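Local coordinates for metallo-beta-lactamase 1 (Acinetobacter baumannii, PDB 5MMD), which probably hydrolyses beta-lactam antibiotics with the help of bound zinc ions, opening the lactam ring to give a substituted beta-amino acid, at residues A[32-37]-A[199-204]; A[47-52]-A[81-86]; A[159-164]-A[207-212]. All coordinates share one frame; numbering follows the deposited sequence.

How the contacts relate
Contacts 1, 2 and 3 each supply one protein ligand of the same zinc ion: His-201, Asp-82 and Cys-159. Water 2, bound to that zinc, belongs to all three. Contact 1 lies between the others, its centre about 11 Å from the centre of each, while the centres of contacts 2 and 3 are about 20 Å apart. Lys-83 of contact 2 joins it to contact 1, with NZ 2.7 Å from Ser-34 OG and also 2.7 Å from Asn-35 O. Contact 3 meets contact 1 partly through Pro-199, which packs on Ile-161 and Leu-209. The far end of contact 3 holds a separate zinc ion on His-212. Strands 32-41 and 44-48 are neighbours in one sheet.

Contact 1: A[32-37]-A[199-204]; sequences VSSNGL and PGHGKI. With ZN (zinc ion), chain C.
Asn-35 and His-201 carry most of the bonding between residues 32-37 of strand 32-41 and the turn 199-204. The Asn-35 amide faces the turn and uses both hydrogens of ND2. Asn-35 ND2 donates to Gly-202 O at 2.8 Å and to Pro-199 O at 3.0 Å. Both acceptors lie close to the amide plane, so the two bonds fix the rotation of the group. The Pro-199 bond is nearly straight at nitrogen (173°), but ND2 sits above the carbonyl plane there. OD1, the other arm of the amide, takes a bond from Lys-21 and one from water 1. That water also accepts from Gly-202 N and meets Ser-33 OG.

The backbone adds one bond, Asn-35 N to Gly-200 O at 2.8 Å. The His-201 ring is held by its edge. His-201 ND1 donates to Ser-33 O at 2.7 Å, with the oxygen in the ring plane and the ring nitrogen in the carbonyl plane. CG of His-201 is anti to the carbonyl carbon (chi1 -60°), which swings the ring back to the strand although CB starts away from it. Apolar contact is slight: Ser-34 CB lies 3.8 Å from His-201 CE1, and Val-32 CG1 lies obliquely to the ring.

Metal binding uses the other ring nitrogen. His-201 NE2 binds zinc at 2.2 Å, and Ser-33 O serves as the second shell that sets the ring. With Asp-82 and Cys-159, His-201 forms the Asp-Cys-His zinc site of class B1 metallo-beta-lactamases, at one edge of the beta sandwich of the alpha-beta/beta-alpha fold.

Contact 2: A[47-52]-A[81-86]; sequences IIDTPW and EDKTAG. With ZN (zinc ion), chain C.
Thr-50 and Lys-83 join the backbones, where the loop leaving strand 44-48 runs past the short helix 81-84 and Thr-50 N donates to Lys-83 O at 2.9 Å, from above the carbonyl plane. The Thr-50 side chain adds a second tie. Thr-50 OG1 accepts from Gly-86 N at 3.0 Å and donates to Pro-51 O in its own loop. Its torsion (chi1 76°) puts OG1 between the backbone N and the carbonyl carbon, within reach of both partners.

Trp-52 lays one face of its indole against Asp-82. Asp-82 CA stands over the five-membered ring, 3.5 Å from its centroid and 8° off the normal, a CH-pi contact. Asp-82 CB follows over the same face, 3.4 Å from Trp-52 CE2. The carboxylate is turned 47° from the indole plane. Ala-85 CB presses on the Trp-52 backbone carbonyl, and water 3 donates to Trp-52 O.

The carboxylate of Asp-49 crosses the aliphatic part of Lys-83 at a slant. Asp-49 OD2 is 3.2 Å from Lys-83 CD. The charged ends do not pair, as Asp-49 OD2 and Lys-83 NZ are 4.5 Å apart. Asp-49 OD2 is bonded instead to Tyr-156 and Thr-77, while Lys-83 NZ is bonded to Ser-34 OG, Asn-35 O and Gly-200 O.

Asp-82 OD2 binds zinc at 2.0 Å, and OD1 accepts from water 2, which is on the same metal. Asp-82 OD2 and Lys-83 NZ form a long salt bridge, 3.9 Å. The indole wall and the Thr-50 bonds thus set the helix turn that presents Asp-82. The buried lysine close by probably offsets part of the negative charge gathered around the zinc.

Contact 3: A[159-164]-A[207-212]; sequences CFIRSL and FELLKH. With ZN (zinc ion), chain D; ZN (zinc ion), chain C.
Leu-164 makes the chief bump of the loop 159-164, and Glu-208, Leu-209 and His-212 of the helix form the hollow that takes it. The branches of the leucine divide the hollow between them. Leu-164 CD2 drops onto the root of the histidine, 3.4 Å from His-212 CB, and also touches Glu-208. Leu-164 CG rests on Leu-209 CD1 at 3.7 Å. Leu-164 CD1 reaches the carboxylate of Glu-208, 3.3 Å from OE1, and the two side chains cross at about a right angle. The backbone of Leu-164 closes over the histidine: its CA lies over one ring face, 4.0 Å from the centroid and 29° off the normal.

Leu-209 is the bump in the other direction. It pushes into the bend of the loop, with Leu-209 CG 3.7 Å from Arg-162 O and CB against Ile-161 CG2. Ile-161 spreads over two successive helix residues. CG2, anti to the backbone N, goes to Leu-209, while CG1 takes the other branch (chi1 -64°) and carries Ile-161 CD1 to within 3.6 Å of Leu-210 CD2. Ile-161, Leu-209 and Leu-210 all touch Val-197 as well. In this alpha-beta/beta-alpha fold, the contact therefore seats the start of the C-terminal helix 208-223 against the edge strand 196-199 and the loop that follows strand 154-158.

The His-212 ring extends beside the loop, with CG anti to the backbone N (chi1 177°). Arg-162 O lies at its edge, near the ring plane. NE2 is hydrogen-bonded to Ser-166 O, and the other ring nitrogen, His-212 ND1, binds a separate zinc ion at 2.0 Å. At the opposite end of the loop, Cys-159 SG binds, at 2.4 Å, the active-site zinc that it shares with Asp-82 and His-201.

Contact 1: A[32-37]-A[199-204]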
ATOM      1  N   VAL A  32       2.461 -14.635   7.175  1.00 15.25           N
ATOM      2  CA  VAL A  32       2.192 -13.213   7.231  1.00 15.60           C
ATOM      3  C   VAL A  32       1.090 -12.848   6.208  1.00 13.01           C
ATOM      4  O   VAL A  32       0.991 -13.450   5.132  1.00 13.96           O
ATOM      5  CB  VAL A  32       3.492 -12.411   6.915  1.00 14.87           C
ATOM      6  CG1 VAL A  32       3.284 -10.924   7.065  1.00 14.27           C
ATOM      7  CG2 VAL A  32       4.622 -12.901   7.769  1.00 16.62           C
ATOM      8  N   SER A  33       0.225 -11.888   6.530  1.00 14.90           N
ATOM      9  CA  SER A  33      -0.742 -11.424   5.554  1.00 11.69           C
ATOM     10  C   SER A  33      -0.376  -9.993   5.114  1.00 11.12           C
ATOM     11  O   SER A  33       0.276  -9.262   5.841  1.00 11.14           O
ATOM     12  CB  SER A  33      -2.163 -11.449   6.124  1.00 13.21           C
ATOM     13  OG  SER A  33      -2.298 -10.527   7.194  1.00 13.54           O
ATOM     14  N   SER A  34      -0.893  -9.588   3.975  1.00 10.27           N
ATOM     15  CA  SER A  34      -0.635  -8.243   3.444  1.00 10.43           C
ATOM     16  C   SER A  34      -1.913  -7.644   2.925  1.00  9.84           C
ATOM     17  O   SER A  34      -2.672  -8.359   2.299  1.00 11.60           O
ATOM     18  CB  SER A  34       0.407  -8.316   2.338  1.00 10.18           C
ATOM     19  OG  SER A  34       0.404  -7.136   1.531  1.00 10.41           O
ATOM     20  N   ASN A  35      -2.123  -6.348   3.165  1.00  8.96           N
ATOM     21  CA  ASN A  35      -3.337  -5.638   2.746  1.00  9.38           C
ATOM     22  C   ASN A  35      -3.131  -4.826   1.470  1.00 10.14           C
ATOM     23  O   ASN A  35      -2.046  -4.327   1.220  1.00  7.99           O
ATOM     24  CB  ASN A  35      -3.816  -4.655   3.811  1.00 10.62           C
ATOM     25  CG  ASN A  35      -4.147  -5.323   5.128  1.00 10.88           C
ATOM     26  OD1 ASN A  35      -4.609  -6.454   5.175  1.00 11.93           O
ATOM     27  ND2 ASN A  35      -3.896  -4.609   6.215  1.00 12.40           N
ATOM     28  N   GLY A  36      -4.197  -4.669   0.710  1.00 10.21           N
ATOM     29  CA  GLY A  36      -4.242  -3.634  -0.324  1.00  9.24           C
ATOM     30  C   GLY A  36      -5.700  -3.213  -0.460  1.00  8.60           C
ATOM     31  O   GLY A  36      -6.532  -3.701   0.313  1.00  9.70           O
ATOM     32  N   LEU A  37      -6.013  -2.300  -1.381  1.00  9.94           N
ATOM     33  CA  LEU A  37      -7.414  -1.932  -1.609  1.00 11.16           C
ATOM     34  C   LEU A  37      -7.820  -2.115  -3.054  1.00 11.43           C
ATOM     35  O   LEU A  37      -7.007  -2.097  -3.971  1.00 11.54           O
ATOM     36  CB  LEU A  37      -7.692  -0.482  -1.196  1.00 11.61           C
ATOM     37  CG  LEU A  37      -7.450  -0.052   0.262  1.00 10.79           C
ATOM     38  CD1 LEU A  37      -7.645   1.440   0.478  1.00 12.55           C
ATOM     39  CD2 LEU A  37      -8.361  -0.820   1.235  1.00 12.26           C
ATOM     40  N   PRO A 199      -3.463  -0.043   7.390  1.00 10.60           N
ATOM     41  CA  PRO A 199      -2.036  -0.320   7.464  1.00 10.69           C
ATOM     42  C   PRO A 199      -1.655  -1.338   6.398  1.00 10.30           C
ATOM     43  O   PRO A 199      -2.562  -1.980   5.879  1.00 10.95           O
ATOM     44  CB  PRO A 199      -1.878  -0.886   8.878  1.00 11.32           C
ATOM     45  CG  PRO A 199      -3.147  -1.667   9.075  1.00 12.01           C
ATOM     46  CD  PRO A 199      -4.221  -0.814   8.394  1.00 12.30           C
ATOM     47  N   GLY A 200      -0.370  -1.480   6.076  1.00 10.29           N
ATOM     48  CA  GLY A 200       0.061  -2.456   5.090  1.00 10.25           C
ATOM     49  C   GLY A 200      -0.129  -3.887   5.549  1.00 11.17           C
ATOM     50  O   GLY A 200      -0.335  -4.793   4.731  1.00 10.81           O
ATOM     51  N   HIS A 201      -0.096  -4.055   6.874  1.00 12.22           N
ATOM     52  CA  HIS A 201      -0.205  -5.339   7.577  1.00 12.44           C
ATOM     53  C   HIS A 201      -1.076  -5.126   8.812  1.00 12.01           C
ATOM     54  O   HIS A 201      -0.845  -4.185   9.606  1.00 11.04           O
ATOM     55  CB  HIS A 201       1.180  -5.856   7.974  1.00 12.85           C
ATOM     56  CG  HIS A 201       2.085  -6.082   6.812  1.00 12.15           C
ATOM     57  ND1 HIS A 201       1.940  -7.166   5.964  1.00 13.45           N
ATOM     58  CD2 HIS A 201       3.117  -5.353   6.311  1.00 12.16           C
ATOM     59  CE1 HIS A 201       2.867  -7.108   5.026  1.00 13.84           C
ATOM     60  NE2 HIS A 201       3.599  -6.023   5.221  1.00 11.77           N
ATOM     61  N   GLY A 202      -2.083  -5.981   8.953  1.00 12.70           N
ATOM     62  CA  GLY A 202      -2.954  -5.959  10.133  1.00 13.84           C
ATOM     63  C   GLY A 202      -4.322  -5.342   9.925  1.00 14.10           C
ATOM     64  O   GLY A 202      -4.811  -5.228   8.803  1.00 12.07           O
ATOM     65  N   LYS A 203      -4.925  -4.934  11.036  1.00 15.33           N
ATOM     66  CA  LYS A 203      -6.329  -4.561  11.080  1.00 16.15           C
ATOM     67  C   LYS A 203      -6.491  -3.096  10.778  1.00 15.38           C
ATOM     68  O   LYS A 203      -5.671  -2.277  11.197  1.00 14.50           O
ATOM     69  CB  LYS A 203      -6.935  -4.863  12.455  1.00 18.53           C
ATOM     70  CG  LYS A 203      -7.205  -6.317  12.732  1.00 20.58           C
ATOM     71  CD  LYS A 203      -7.747  -6.470  14.146  1.00 23.26           C
ATOM     72  CE  LYS A 203      -7.917  -7.931  14.573  1.00 25.42           C
ATOM     73  NZ  LYS A 203      -7.732  -8.149  16.062  1.00 27.80           N
ATOM     74  N   ILE A 204      -7.540  -2.750  10.048  1.00 15.60           N
ATOM     75  CA  ILE A 204      -7.755  -1.356   9.712  1.00 15.17           C
ATOM     76  C   ILE A 204      -8.170  -0.657  11.011  1.00 16.45           C
ATOM     77  O   ILE A 204      -8.625  -1.314  11.963  1.00 15.83           O
ATOM     78  CB  ILE A 204      -8.807  -1.171   8.600  1.00 15.52           C
ATOM     79  CG1 ILE A 204     -10.205  -1.581   9.039  1.00 16.35           C
ATOM     80  CG2 ILE A 204      -8.399  -1.999   7.360  1.00 15.68           C
ATOM     81  CD1 ILE A 204     -11.275  -1.226   8.040  1.00 17.00           C
TER
HETATM   82 ZN    ZN C 401       4.812  -4.846   3.833  0.95 15.81          ZN
HETATM   83  O   HOH W   1      -2.625  -7.750   6.605  1.00 14.84           O
HETATM   84  O   HOH W   2       6.814  -4.858   3.322  1.00 15.13           O

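Contact 2: A[47-52]-A[81-86]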
ATOM      1  N   ILE A  47      -6.622  -0.765  -8.334  1.00 12.11           N
ATOM      2  CA  ILE A  47      -5.941  -1.558  -7.293  1.00 11.24           C
ATOM      3  C   ILE A  47      -4.841  -0.772  -6.607  1.00 11.61           C
ATOM      4  O   ILE A  47      -3.931  -0.241  -7.269  1.00 11.98           O
ATOM      5  CB  ILE A  47      -5.334  -2.806  -7.866  1.00 11.60           C
ATOM      6  CG1 ILE A  47      -6.416  -3.682  -8.426  1.00 12.45           C
ATOM      7  CG2 ILE A  47      -4.582  -3.597  -6.781  1.00  9.89           C
ATOM      8  CD1 ILE A  47      -5.921  -4.694  -9.432  1.00 12.94           C
ATOM      9  N   ILE A  48      -4.942  -0.660  -5.292  1.00 10.37           N
ATOM     10  CA  ILE A  48      -3.862  -0.117  -4.466  1.00 10.65           C
ATOM     11  C   ILE A  48      -3.100  -1.281  -3.794  1.00  9.58           C
ATOM     12  O   ILE A  48      -3.577  -1.886  -2.833  1.00  9.79           O
ATOM     13  CB  ILE A  48      -4.369   0.855  -3.404  1.00 11.04           C
ATOM     14  CG1 ILE A  48      -5.145   2.007  -4.063  1.00 12.61           C
ATOM     15  CG2 ILE A  48      -3.193   1.368  -2.558  1.00 10.50           C
ATOM     16  CD1 ILE A  48      -5.767   3.020  -3.032  1.00 12.83           C
ATOM     17  N   ASP A  49      -1.925  -1.531  -4.369  1.00 10.07           N
ATOM     18  CA  ASP A  49      -0.962  -2.614  -4.047  1.00 10.39           C
ATOM     19  C   ASP A  49      -1.456  -3.957  -4.539  1.00 10.78           C
ATOM     20  O   ASP A  49      -2.631  -4.300  -4.379  1.00 10.65           O
ATOM     21  CB  ASP A  49      -0.643  -2.635  -2.557  1.00 10.13           C
ATOM     22  CG  ASP A  49       0.327  -1.549  -2.194  1.00 11.12           C
ATOM     23  OD1 ASP A  49       0.942  -1.032  -3.138  1.00 11.82           O
ATOM     24  OD2 ASP A  49       0.453  -1.183  -1.015  1.00 12.22           O
ATOM     25  N   THR A  50      -0.576  -4.691  -5.227  1.00  9.60           N
ATOM     26  CA  THR A  50      -0.956  -6.002  -5.673  1.00 10.67           C
ATOM     27  C   THR A  50      -0.976  -6.961  -4.484  1.00 10.06           C
ATOM     28  O   THR A  50      -0.404  -6.692  -3.440  1.00 10.06           O
ATOM     29  CB  THR A  50      -0.003  -6.585  -6.741  1.00 12.21           C
ATOM     30  OG1 THR A  50       1.213  -7.031  -6.098  1.00 11.99           O
ATOM     31  CG2 THR A  50       0.333  -5.571  -7.827  1.00 12.83           C
ATOM     32  N   PRO A  51      -1.674  -8.069  -4.644  1.00  9.81           N
ATOM     33  CA  PRO A  51      -1.531  -9.180  -3.693  1.00 11.12           C
ATOM     34  C   PRO A  51      -0.093  -9.732  -3.722  1.00 10.89           C
ATOM     35  O   PRO A  51       0.690  -9.378  -4.599  1.00 10.11           O
ATOM     36  CB  PRO A  51      -2.558 -10.197  -4.203  1.00 12.18           C
ATOM     37  CG  PRO A  51      -3.657  -9.352  -4.764  1.00 12.43           C
ATOM     38  CD  PRO A  51      -2.874  -8.221  -5.480  1.00 10.30           C
ATOM     39  N   TRP A  52       0.231 -10.595  -2.770  1.00 11.31           N
ATOM     40  CA  TRP A  52       1.557 -11.147  -2.590  1.00 12.46           C
ATOM     41  C   TRP A  52       1.917 -12.264  -3.549  1.00 13.31           C
ATOM     42  O   TRP A  52       2.927 -12.924  -3.343  1.00 14.49           O
ATOM     43  CB  TRP A  52       1.695 -11.703  -1.170  1.00 12.67           C
ATOM     44  CG  TRP A  52       3.013 -11.532  -0.510  1.00 10.97           C
ATOM     45  CD1 TRP A  52       4.250 -11.523  -1.084  1.00 11.96           C
ATOM     46  CD2 TRP A  52       3.223 -11.359   0.894  1.00 11.97           C
ATOM     47  NE1 TRP A  52       5.224 -11.363  -0.119  1.00 12.08           N
ATOM     48  CE2 TRP A  52       4.617 -11.241   1.104  1.00 12.19           C
ATOM     49  CE3 TRP A  52       2.362 -11.299   1.995  1.00 10.63           C
ATOM     50  CZ2 TRP A  52       5.179 -11.074   2.382  1.00 11.93           C
ATOM     51  CZ3 TRP A  52       2.904 -11.105   3.251  1.00 11.26           C
ATOM     52  CH2 TRP A  52       4.313 -10.986   3.438  1.00 12.13           C
ATOM     53  N   GLU A  81       7.996  -7.133  -2.274  1.00 11.52           N
ATOM     54  CA  GLU A  81       7.230  -8.163  -2.953  1.00 11.36           C
ATOM     55  C   GLU A  81       5.769  -8.268  -2.483  1.00 11.09           C
ATOM     56  O   GLU A  81       4.913  -8.651  -3.271  1.00 10.60           O
ATOM     57  CB  GLU A  81       7.918  -9.499  -2.761  1.00 12.67           C
ATOM     58  CG  GLU A  81       7.406 -10.630  -3.614  1.00 13.16           C
ATOM     59  CD  GLU A  81       7.724 -10.502  -5.088  1.00 15.03           C
ATOM     60  OE1 GLU A  81       7.270 -11.390  -5.830  1.00 16.98           O
ATOM     61  OE2 GLU A  81       8.459  -9.582  -5.515  1.00 14.76           O
ATOM     62  N   ASP A  82       5.486  -7.906  -1.231  1.00  9.56           N
ATOM     63  CA  ASP A  82       4.108  -8.012  -0.753  1.00 10.85           C
ATOM     64  C   ASP A  82       3.179  -7.009  -1.475  1.00 10.60           C
ATOM     65  O   ASP A  82       1.986  -7.206  -1.461  1.00 11.33           O
ATOM     66  CB  ASP A  82       3.983  -7.867   0.796  1.00  9.00           C
ATOM     67  CG  ASP A  82       4.619  -6.612   1.372  1.00 11.72           C
ATOM     68  OD1 ASP A  82       5.647  -6.169   0.812  1.00 13.08           O
ATOM     69  OD2 ASP A  82       4.139  -6.127   2.455  1.00  8.79           O
ATOM     70  N   LYS A  83       3.715  -5.994  -2.134  1.00  9.70           N
ATOM     71  CA  LYS A  83       2.881  -4.961  -2.799  1.00  9.15           C
ATOM     72  C   LYS A  83       3.078  -4.884  -4.320  1.00 10.52           C
ATOM     73  O   LYS A  83       2.318  -4.186  -5.027  1.00  9.44           O
ATOM     74  CB  LYS A  83       3.186  -3.596  -2.186  1.00  8.41           C
ATOM     75  CG  LYS A  83       3.079  -3.485  -0.690  1.00  9.10           C
ATOM     76  CD  LYS A  83       1.746  -4.003  -0.110  1.00  9.25           C
ATOM     77  CE  LYS A  83       1.727  -3.820   1.413  1.00  8.89           C
ATOM     78  NZ  LYS A  83       0.580  -4.497   1.997  1.00  9.89           N
ATOM     79  N   THR A  84       4.086  -5.609  -4.820  1.00 11.00           N
ATOM     80  CA  THR A  84       4.478  -5.596  -6.220  1.00 11.73           C
ATOM     81  C   THR A  84       4.472  -6.970  -6.874  1.00 11.79           C
ATOM     82  O   THR A  84       4.835  -7.079  -8.033  1.00 12.37           O
ATOM     83  CB  THR A  84       5.907  -5.054  -6.419  1.00 12.80           C
ATOM     84  OG1 THR A  84       6.837  -5.900  -5.713  1.00 13.04           O
ATOM     85  CG2 THR A  84       6.015  -3.585  -5.945  1.00 12.63           C
ATOM     86  N   ALA A  85       4.103  -8.029  -6.158  1.00 11.58           N
ATOM     87  CA  ALA A  85       4.277  -9.366  -6.736  1.00 11.80           C
ATOM     88  C   ALA A  85       3.517  -9.516  -8.033  1.00 12.94           C
ATOM     89  O   ALA A  85       3.917 -10.291  -8.899  1.00 12.90           O
ATOM     90  CB  ALA A  85       3.853 -10.499  -5.749  1.00 10.99           C
ATOM     91  N   GLY A  86       2.402  -8.815  -8.166  1.00 12.63           N
ATOM     92  CA  GLY A  86       1.558  -9.012  -9.318  1.00 13.96           C
ATOM     93  C   GLY A  86       1.835  -8.097 -10.491  1.00 14.95           C
ATOM     94  O   GLY A  86       1.155  -8.206 -11.518  1.00 17.10           O
TER
HETATM   95 ZN    ZN C 401       4.812  -4.846   3.833  0.95 15.81          ZN
HETATM   96  O   HOH W   3       5.328 -13.807  -4.345  1.00 26.88           O
HETATM   97  O   HOH W   2       6.814  -4.858   3.322  1.00 15.13           O

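Contact 3: A[159-164]-A[207-212]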
ATOM      1  N   CYS A 159       2.819   0.006   4.298  1.00  9.77           N
ATOM      2  CA  CYS A 159       3.635  -0.509   5.393  1.00 11.67           C
ATOM      3  C   CYS A 159       4.335   0.605   6.117  1.00 12.60           C
ATOM      4  O   CYS A 159       4.982   0.358   7.117  1.00 14.83           O
ATOM      5  CB  CYS A 159       4.588  -1.543   4.869  1.00 12.33           C
ATOM      6  SG  CYS A 159       3.671  -2.786   3.982  1.00 16.23           S
ATOM      7  N   PHE A 160       4.163   1.832   5.625  1.00 12.31           N
ATOM      8  CA  PHE A 160       4.585   3.037   6.317  1.00 12.45           C
ATOM      9  C   PHE A 160       3.814   3.236   7.615  1.00 11.70           C
ATOM     10  O   PHE A 160       4.262   3.981   8.518  1.00 12.30           O
ATOM     11  CB  PHE A 160       4.370   4.264   5.404  1.00 13.30           C
ATOM     12  CG  PHE A 160       4.686   5.585   6.052  1.00 13.55           C
ATOM     13  CD1 PHE A 160       5.995   5.948   6.301  1.00 14.28           C
ATOM     14  CD2 PHE A 160       3.671   6.481   6.399  1.00 14.52           C
ATOM     15  CE1 PHE A 160       6.306   7.160   6.890  1.00 15.13           C
ATOM     16  CE2 PHE A 160       3.979   7.706   6.976  1.00 14.88           C
ATOM     17  CZ  PHE A 160       5.307   8.036   7.229  1.00 15.86           C
ATOM     18  N   ILE A 161       2.630   2.629   7.680  1.00 11.68           N
ATOM     19  CA  ILE A 161       1.745   2.787   8.837  1.00 11.52           C
ATOM     20  C   ILE A 161       1.560   1.451   9.491  1.00 11.54           C
ATOM     21  O   ILE A 161       1.263   0.469   8.823  1.00 11.15           O
ATOM     22  CB  ILE A 161       0.331   3.396   8.445  1.00 13.87           C
ATOM     23  CG1 ILE A 161       0.478   4.819   7.903  1.00 14.52           C
ATOM     24  CG2 ILE A 161      -0.633   3.356   9.651  1.00 13.94           C
ATOM     25  CD1 ILE A 161       1.233   5.777   8.839  1.00 15.19           C
ATOM     26  N   ARG A 162       1.762   1.411  10.805  1.00 12.25           N
ATOM     27  CA  ARG A 162       1.594   0.197  11.587  1.00 13.31           C
ATOM     28  C   ARG A 162       0.211   0.077  12.206  1.00 13.41           C
ATOM     29  O   ARG A 162      -0.408   1.073  12.579  1.00 13.04           O
ATOM     30  CB  ARG A 162       2.638   0.154  12.697  1.00 14.98           C
ATOM     31  CG  ARG A 162       4.071   0.188  12.143  1.00 14.69           C
ATOM     32  CD  ARG A 162       4.414  -1.091  11.372  1.00 14.67           C
ATOM     33  NE  ARG A 162       4.529  -2.229  12.296  1.00 16.58           N
ATOM     34  CZ  ARG A 162       4.573  -3.510  11.944  1.00 16.20           C
ATOM     35  NH1 ARG A 162       4.514  -3.889  10.658  1.00 15.11           N
ATOM     36  NH2 ARG A 162       4.709  -4.414  12.899  1.00 18.15           N
ATOM     37  N   SER A 163      -0.243  -1.168  12.333  1.00 13.81           N
ATOM     38  CA  SER A 163      -1.516  -1.456  12.970  1.00 14.49           C
ATOM     39  C   SER A 163      -1.454  -1.159  14.462  1.00 14.98           C
ATOM     40  O   SER A 163      -0.375  -1.226  15.102  1.00 14.42           O
ATOM     41  CB  SER A 163      -1.909  -2.915  12.739  1.00 14.61           C
ATOM     42  OG  SER A 163      -1.082  -3.739  13.513  1.00 15.95           O
ATOM     43  N   LEU A 164      -2.607  -0.825  15.035  1.00 16.14           N
ATOM     44  CA  LEU A 164      -2.643  -0.479  16.446  1.00 17.14           C
ATOM     45  C   LEU A 164      -2.183  -1.647  17.323  1.00 17.28           C
ATOM     46  O   LEU A 164      -1.751  -1.425  18.458  1.00 18.66           O
ATOM     47  CB  LEU A 164      -4.036  -0.054  16.902  1.00 20.18           C
ATOM     48  CG  LEU A 164      -4.413   1.423  16.917  1.00 21.64           C
ATOM     49  CD1 LEU A 164      -5.763   1.514  17.684  1.00 23.05           C
ATOM     50  CD2 LEU A 164      -3.366   2.325  17.540  0.56 21.08           C
ATOM     51  N   PHE A 207      -7.894   7.307  12.710  1.00 23.70           N
ATOM     52  CA  PHE A 207      -6.780   8.237  12.700  1.00 23.67           C
ATOM     53  C   PHE A 207      -5.724   7.846  13.723  1.00 22.58           C
ATOM     54  O   PHE A 207      -4.551   8.206  13.551  1.00 20.82           O
ATOM     55  CB  PHE A 207      -7.296   9.661  12.970  1.00 27.17           C
ATOM     56  CG  PHE A 207      -6.215  10.703  13.062  1.00 27.85           C
ATOM     57  CD1 PHE A 207      -5.803  11.395  11.927  1.00 28.51           C
ATOM     58  CD2 PHE A 207      -5.647  11.034  14.285  1.00 28.63           C
ATOM     59  CE1 PHE A 207      -4.833  12.359  12.000  1.00 29.10           C
ATOM     60  CE2 PHE A 207      -4.662  12.009  14.362  1.00 29.44           C
ATOM     61  CZ  PHE A 207      -4.259  12.672  13.217  1.00 29.64           C
ATOM     62  N   GLU A 208      -6.111   7.085  14.761  1.00 22.45           N
ATOM     63  CA  GLU A 208      -5.128   6.691  15.787  1.00 21.92           C
ATOM     64  C   GLU A 208      -3.923   5.926  15.203  1.00 20.31           C
ATOM     65  O   GLU A 208      -2.836   5.958  15.765  1.00 19.73           O
ATOM     66  CB  GLU A 208      -5.770   5.843  16.903  1.00 23.20           C
ATOM     67  CG  GLU A 208      -4.838   5.597  18.119  1.00 25.47           C
ATOM     68  CD  GLU A 208      -5.528   4.860  19.294  1.00 28.58           C
ATOM     69  OE1 GLU A 208      -6.659   4.352  19.095  1.00 29.90           O
ATOM     70  OE2 GLU A 208      -4.967   4.798  20.432  1.00 30.28           O
ATOM     71  N   LEU A 209      -4.097   5.248  14.075  1.00 19.30           N
ATOM     72  CA  LEU A 209      -2.990   4.515  13.500  1.00 18.10           C
ATOM     73  C   LEU A 209      -1.842   5.443  13.130  1.00 17.42           C
ATOM     74  O   LEU A 209      -0.669   5.048  13.243  1.00 16.67           O
ATOM     75  CB  LEU A 209      -3.426   3.724  12.278  1.00 17.09           C
ATOM     76  CG  LEU A 209      -3.935   2.312  12.583  1.00 16.80           C
ATOM     77  CD1 LEU A 209      -5.172   2.293  13.411  1.00 20.00           C
ATOM     78  CD2 LEU A 209      -4.168   1.589  11.249  1.00 16.33           C
ATOM     79  N   LEU A 210      -2.167   6.664  12.714  1.00 17.40           N
ATOM     80  CA  LEU A 210      -1.150   7.645  12.380  1.00 18.25           C
ATOM     81  C   LEU A 210      -0.355   8.086  13.619  1.00 18.18           C
ATOM     82  O   LEU A 210       0.895   8.153  13.564  1.00 17.93           O
ATOM     83  CB  LEU A 210      -1.781   8.854  11.687  1.00 19.44           C
ATOM     84  CG  LEU A 210      -2.572   8.566  10.400  1.00 18.77           C
ATOM     85  CD1 LEU A 210      -2.953   9.862   9.712  1.00 20.88           C
ATOM     86  CD2 LEU A 210      -1.776   7.651   9.454  1.00 17.40           C
ATOM     87  N   LYS A 211      -1.070   8.356  14.715  1.00 18.71           N
ATOM     88  CA  LYS A 211      -0.450   8.761  15.979  1.00 19.74           C
ATOM     89  C   LYS A 211       0.398   7.615  16.546  1.00 17.50           C
ATOM     90  O   LYS A 211       1.530   7.819  16.976  1.00 17.54           O
ATOM     91  CB  LYS A 211      -1.492   9.194  17.012  1.00 21.65           C
ATOM     92  CG  LYS A 211      -2.312  10.428  16.632  0.74 23.01           C
ATOM     93  CD  LYS A 211      -3.189  10.988  17.771  0.68 25.97           C
ATOM     94  NZ  LYS A 211      -2.159  10.254  20.035  0.50 27.58           N
ATOM     95  N   HIS A 212      -0.175   6.419  16.532  1.00 17.27           N
ATOM     96  CA  HIS A 212       0.491   5.206  16.988  1.00 17.76           C
ATOM     97  C   HIS A 212       1.827   5.003  16.235  1.00 16.40           C
ATOM     98  O   HIS A 212       2.862   4.734  16.828  1.00 16.73           O
ATOM     99  CB  HIS A 212      -0.468   4.014  16.801  1.00 17.57           C
ATOM    100  CG  HIS A 212       0.121   2.679  17.162  1.00 17.06           C
ATOM    101  ND1 HIS A 212       0.523   2.344  18.437  1.00 19.21           N
ATOM    102  CD2 HIS A 212       0.389   1.596  16.397  1.00 15.36           C
ATOM    103  CE1 HIS A 212       0.992   1.114  18.443  1.00 18.22           C
ATOM    104  NE2 HIS A 212       0.934   0.643  17.209  1.00 16.14           N
TER
HETATM  105 ZN    ZN D 402       0.052   3.242  20.224  1.00 36.20          ZN
HETATM  106 ZN    ZN C 401       4.812  -4.846   3.833  0.95 15.81          ZN
HETATM  107  O   HOH W   2       6.814  -4.858   3.322  1.00 15.13           O
HETATM  108  O   HOH W   4      -0.281   5.736  20.566  1.00 34.74           O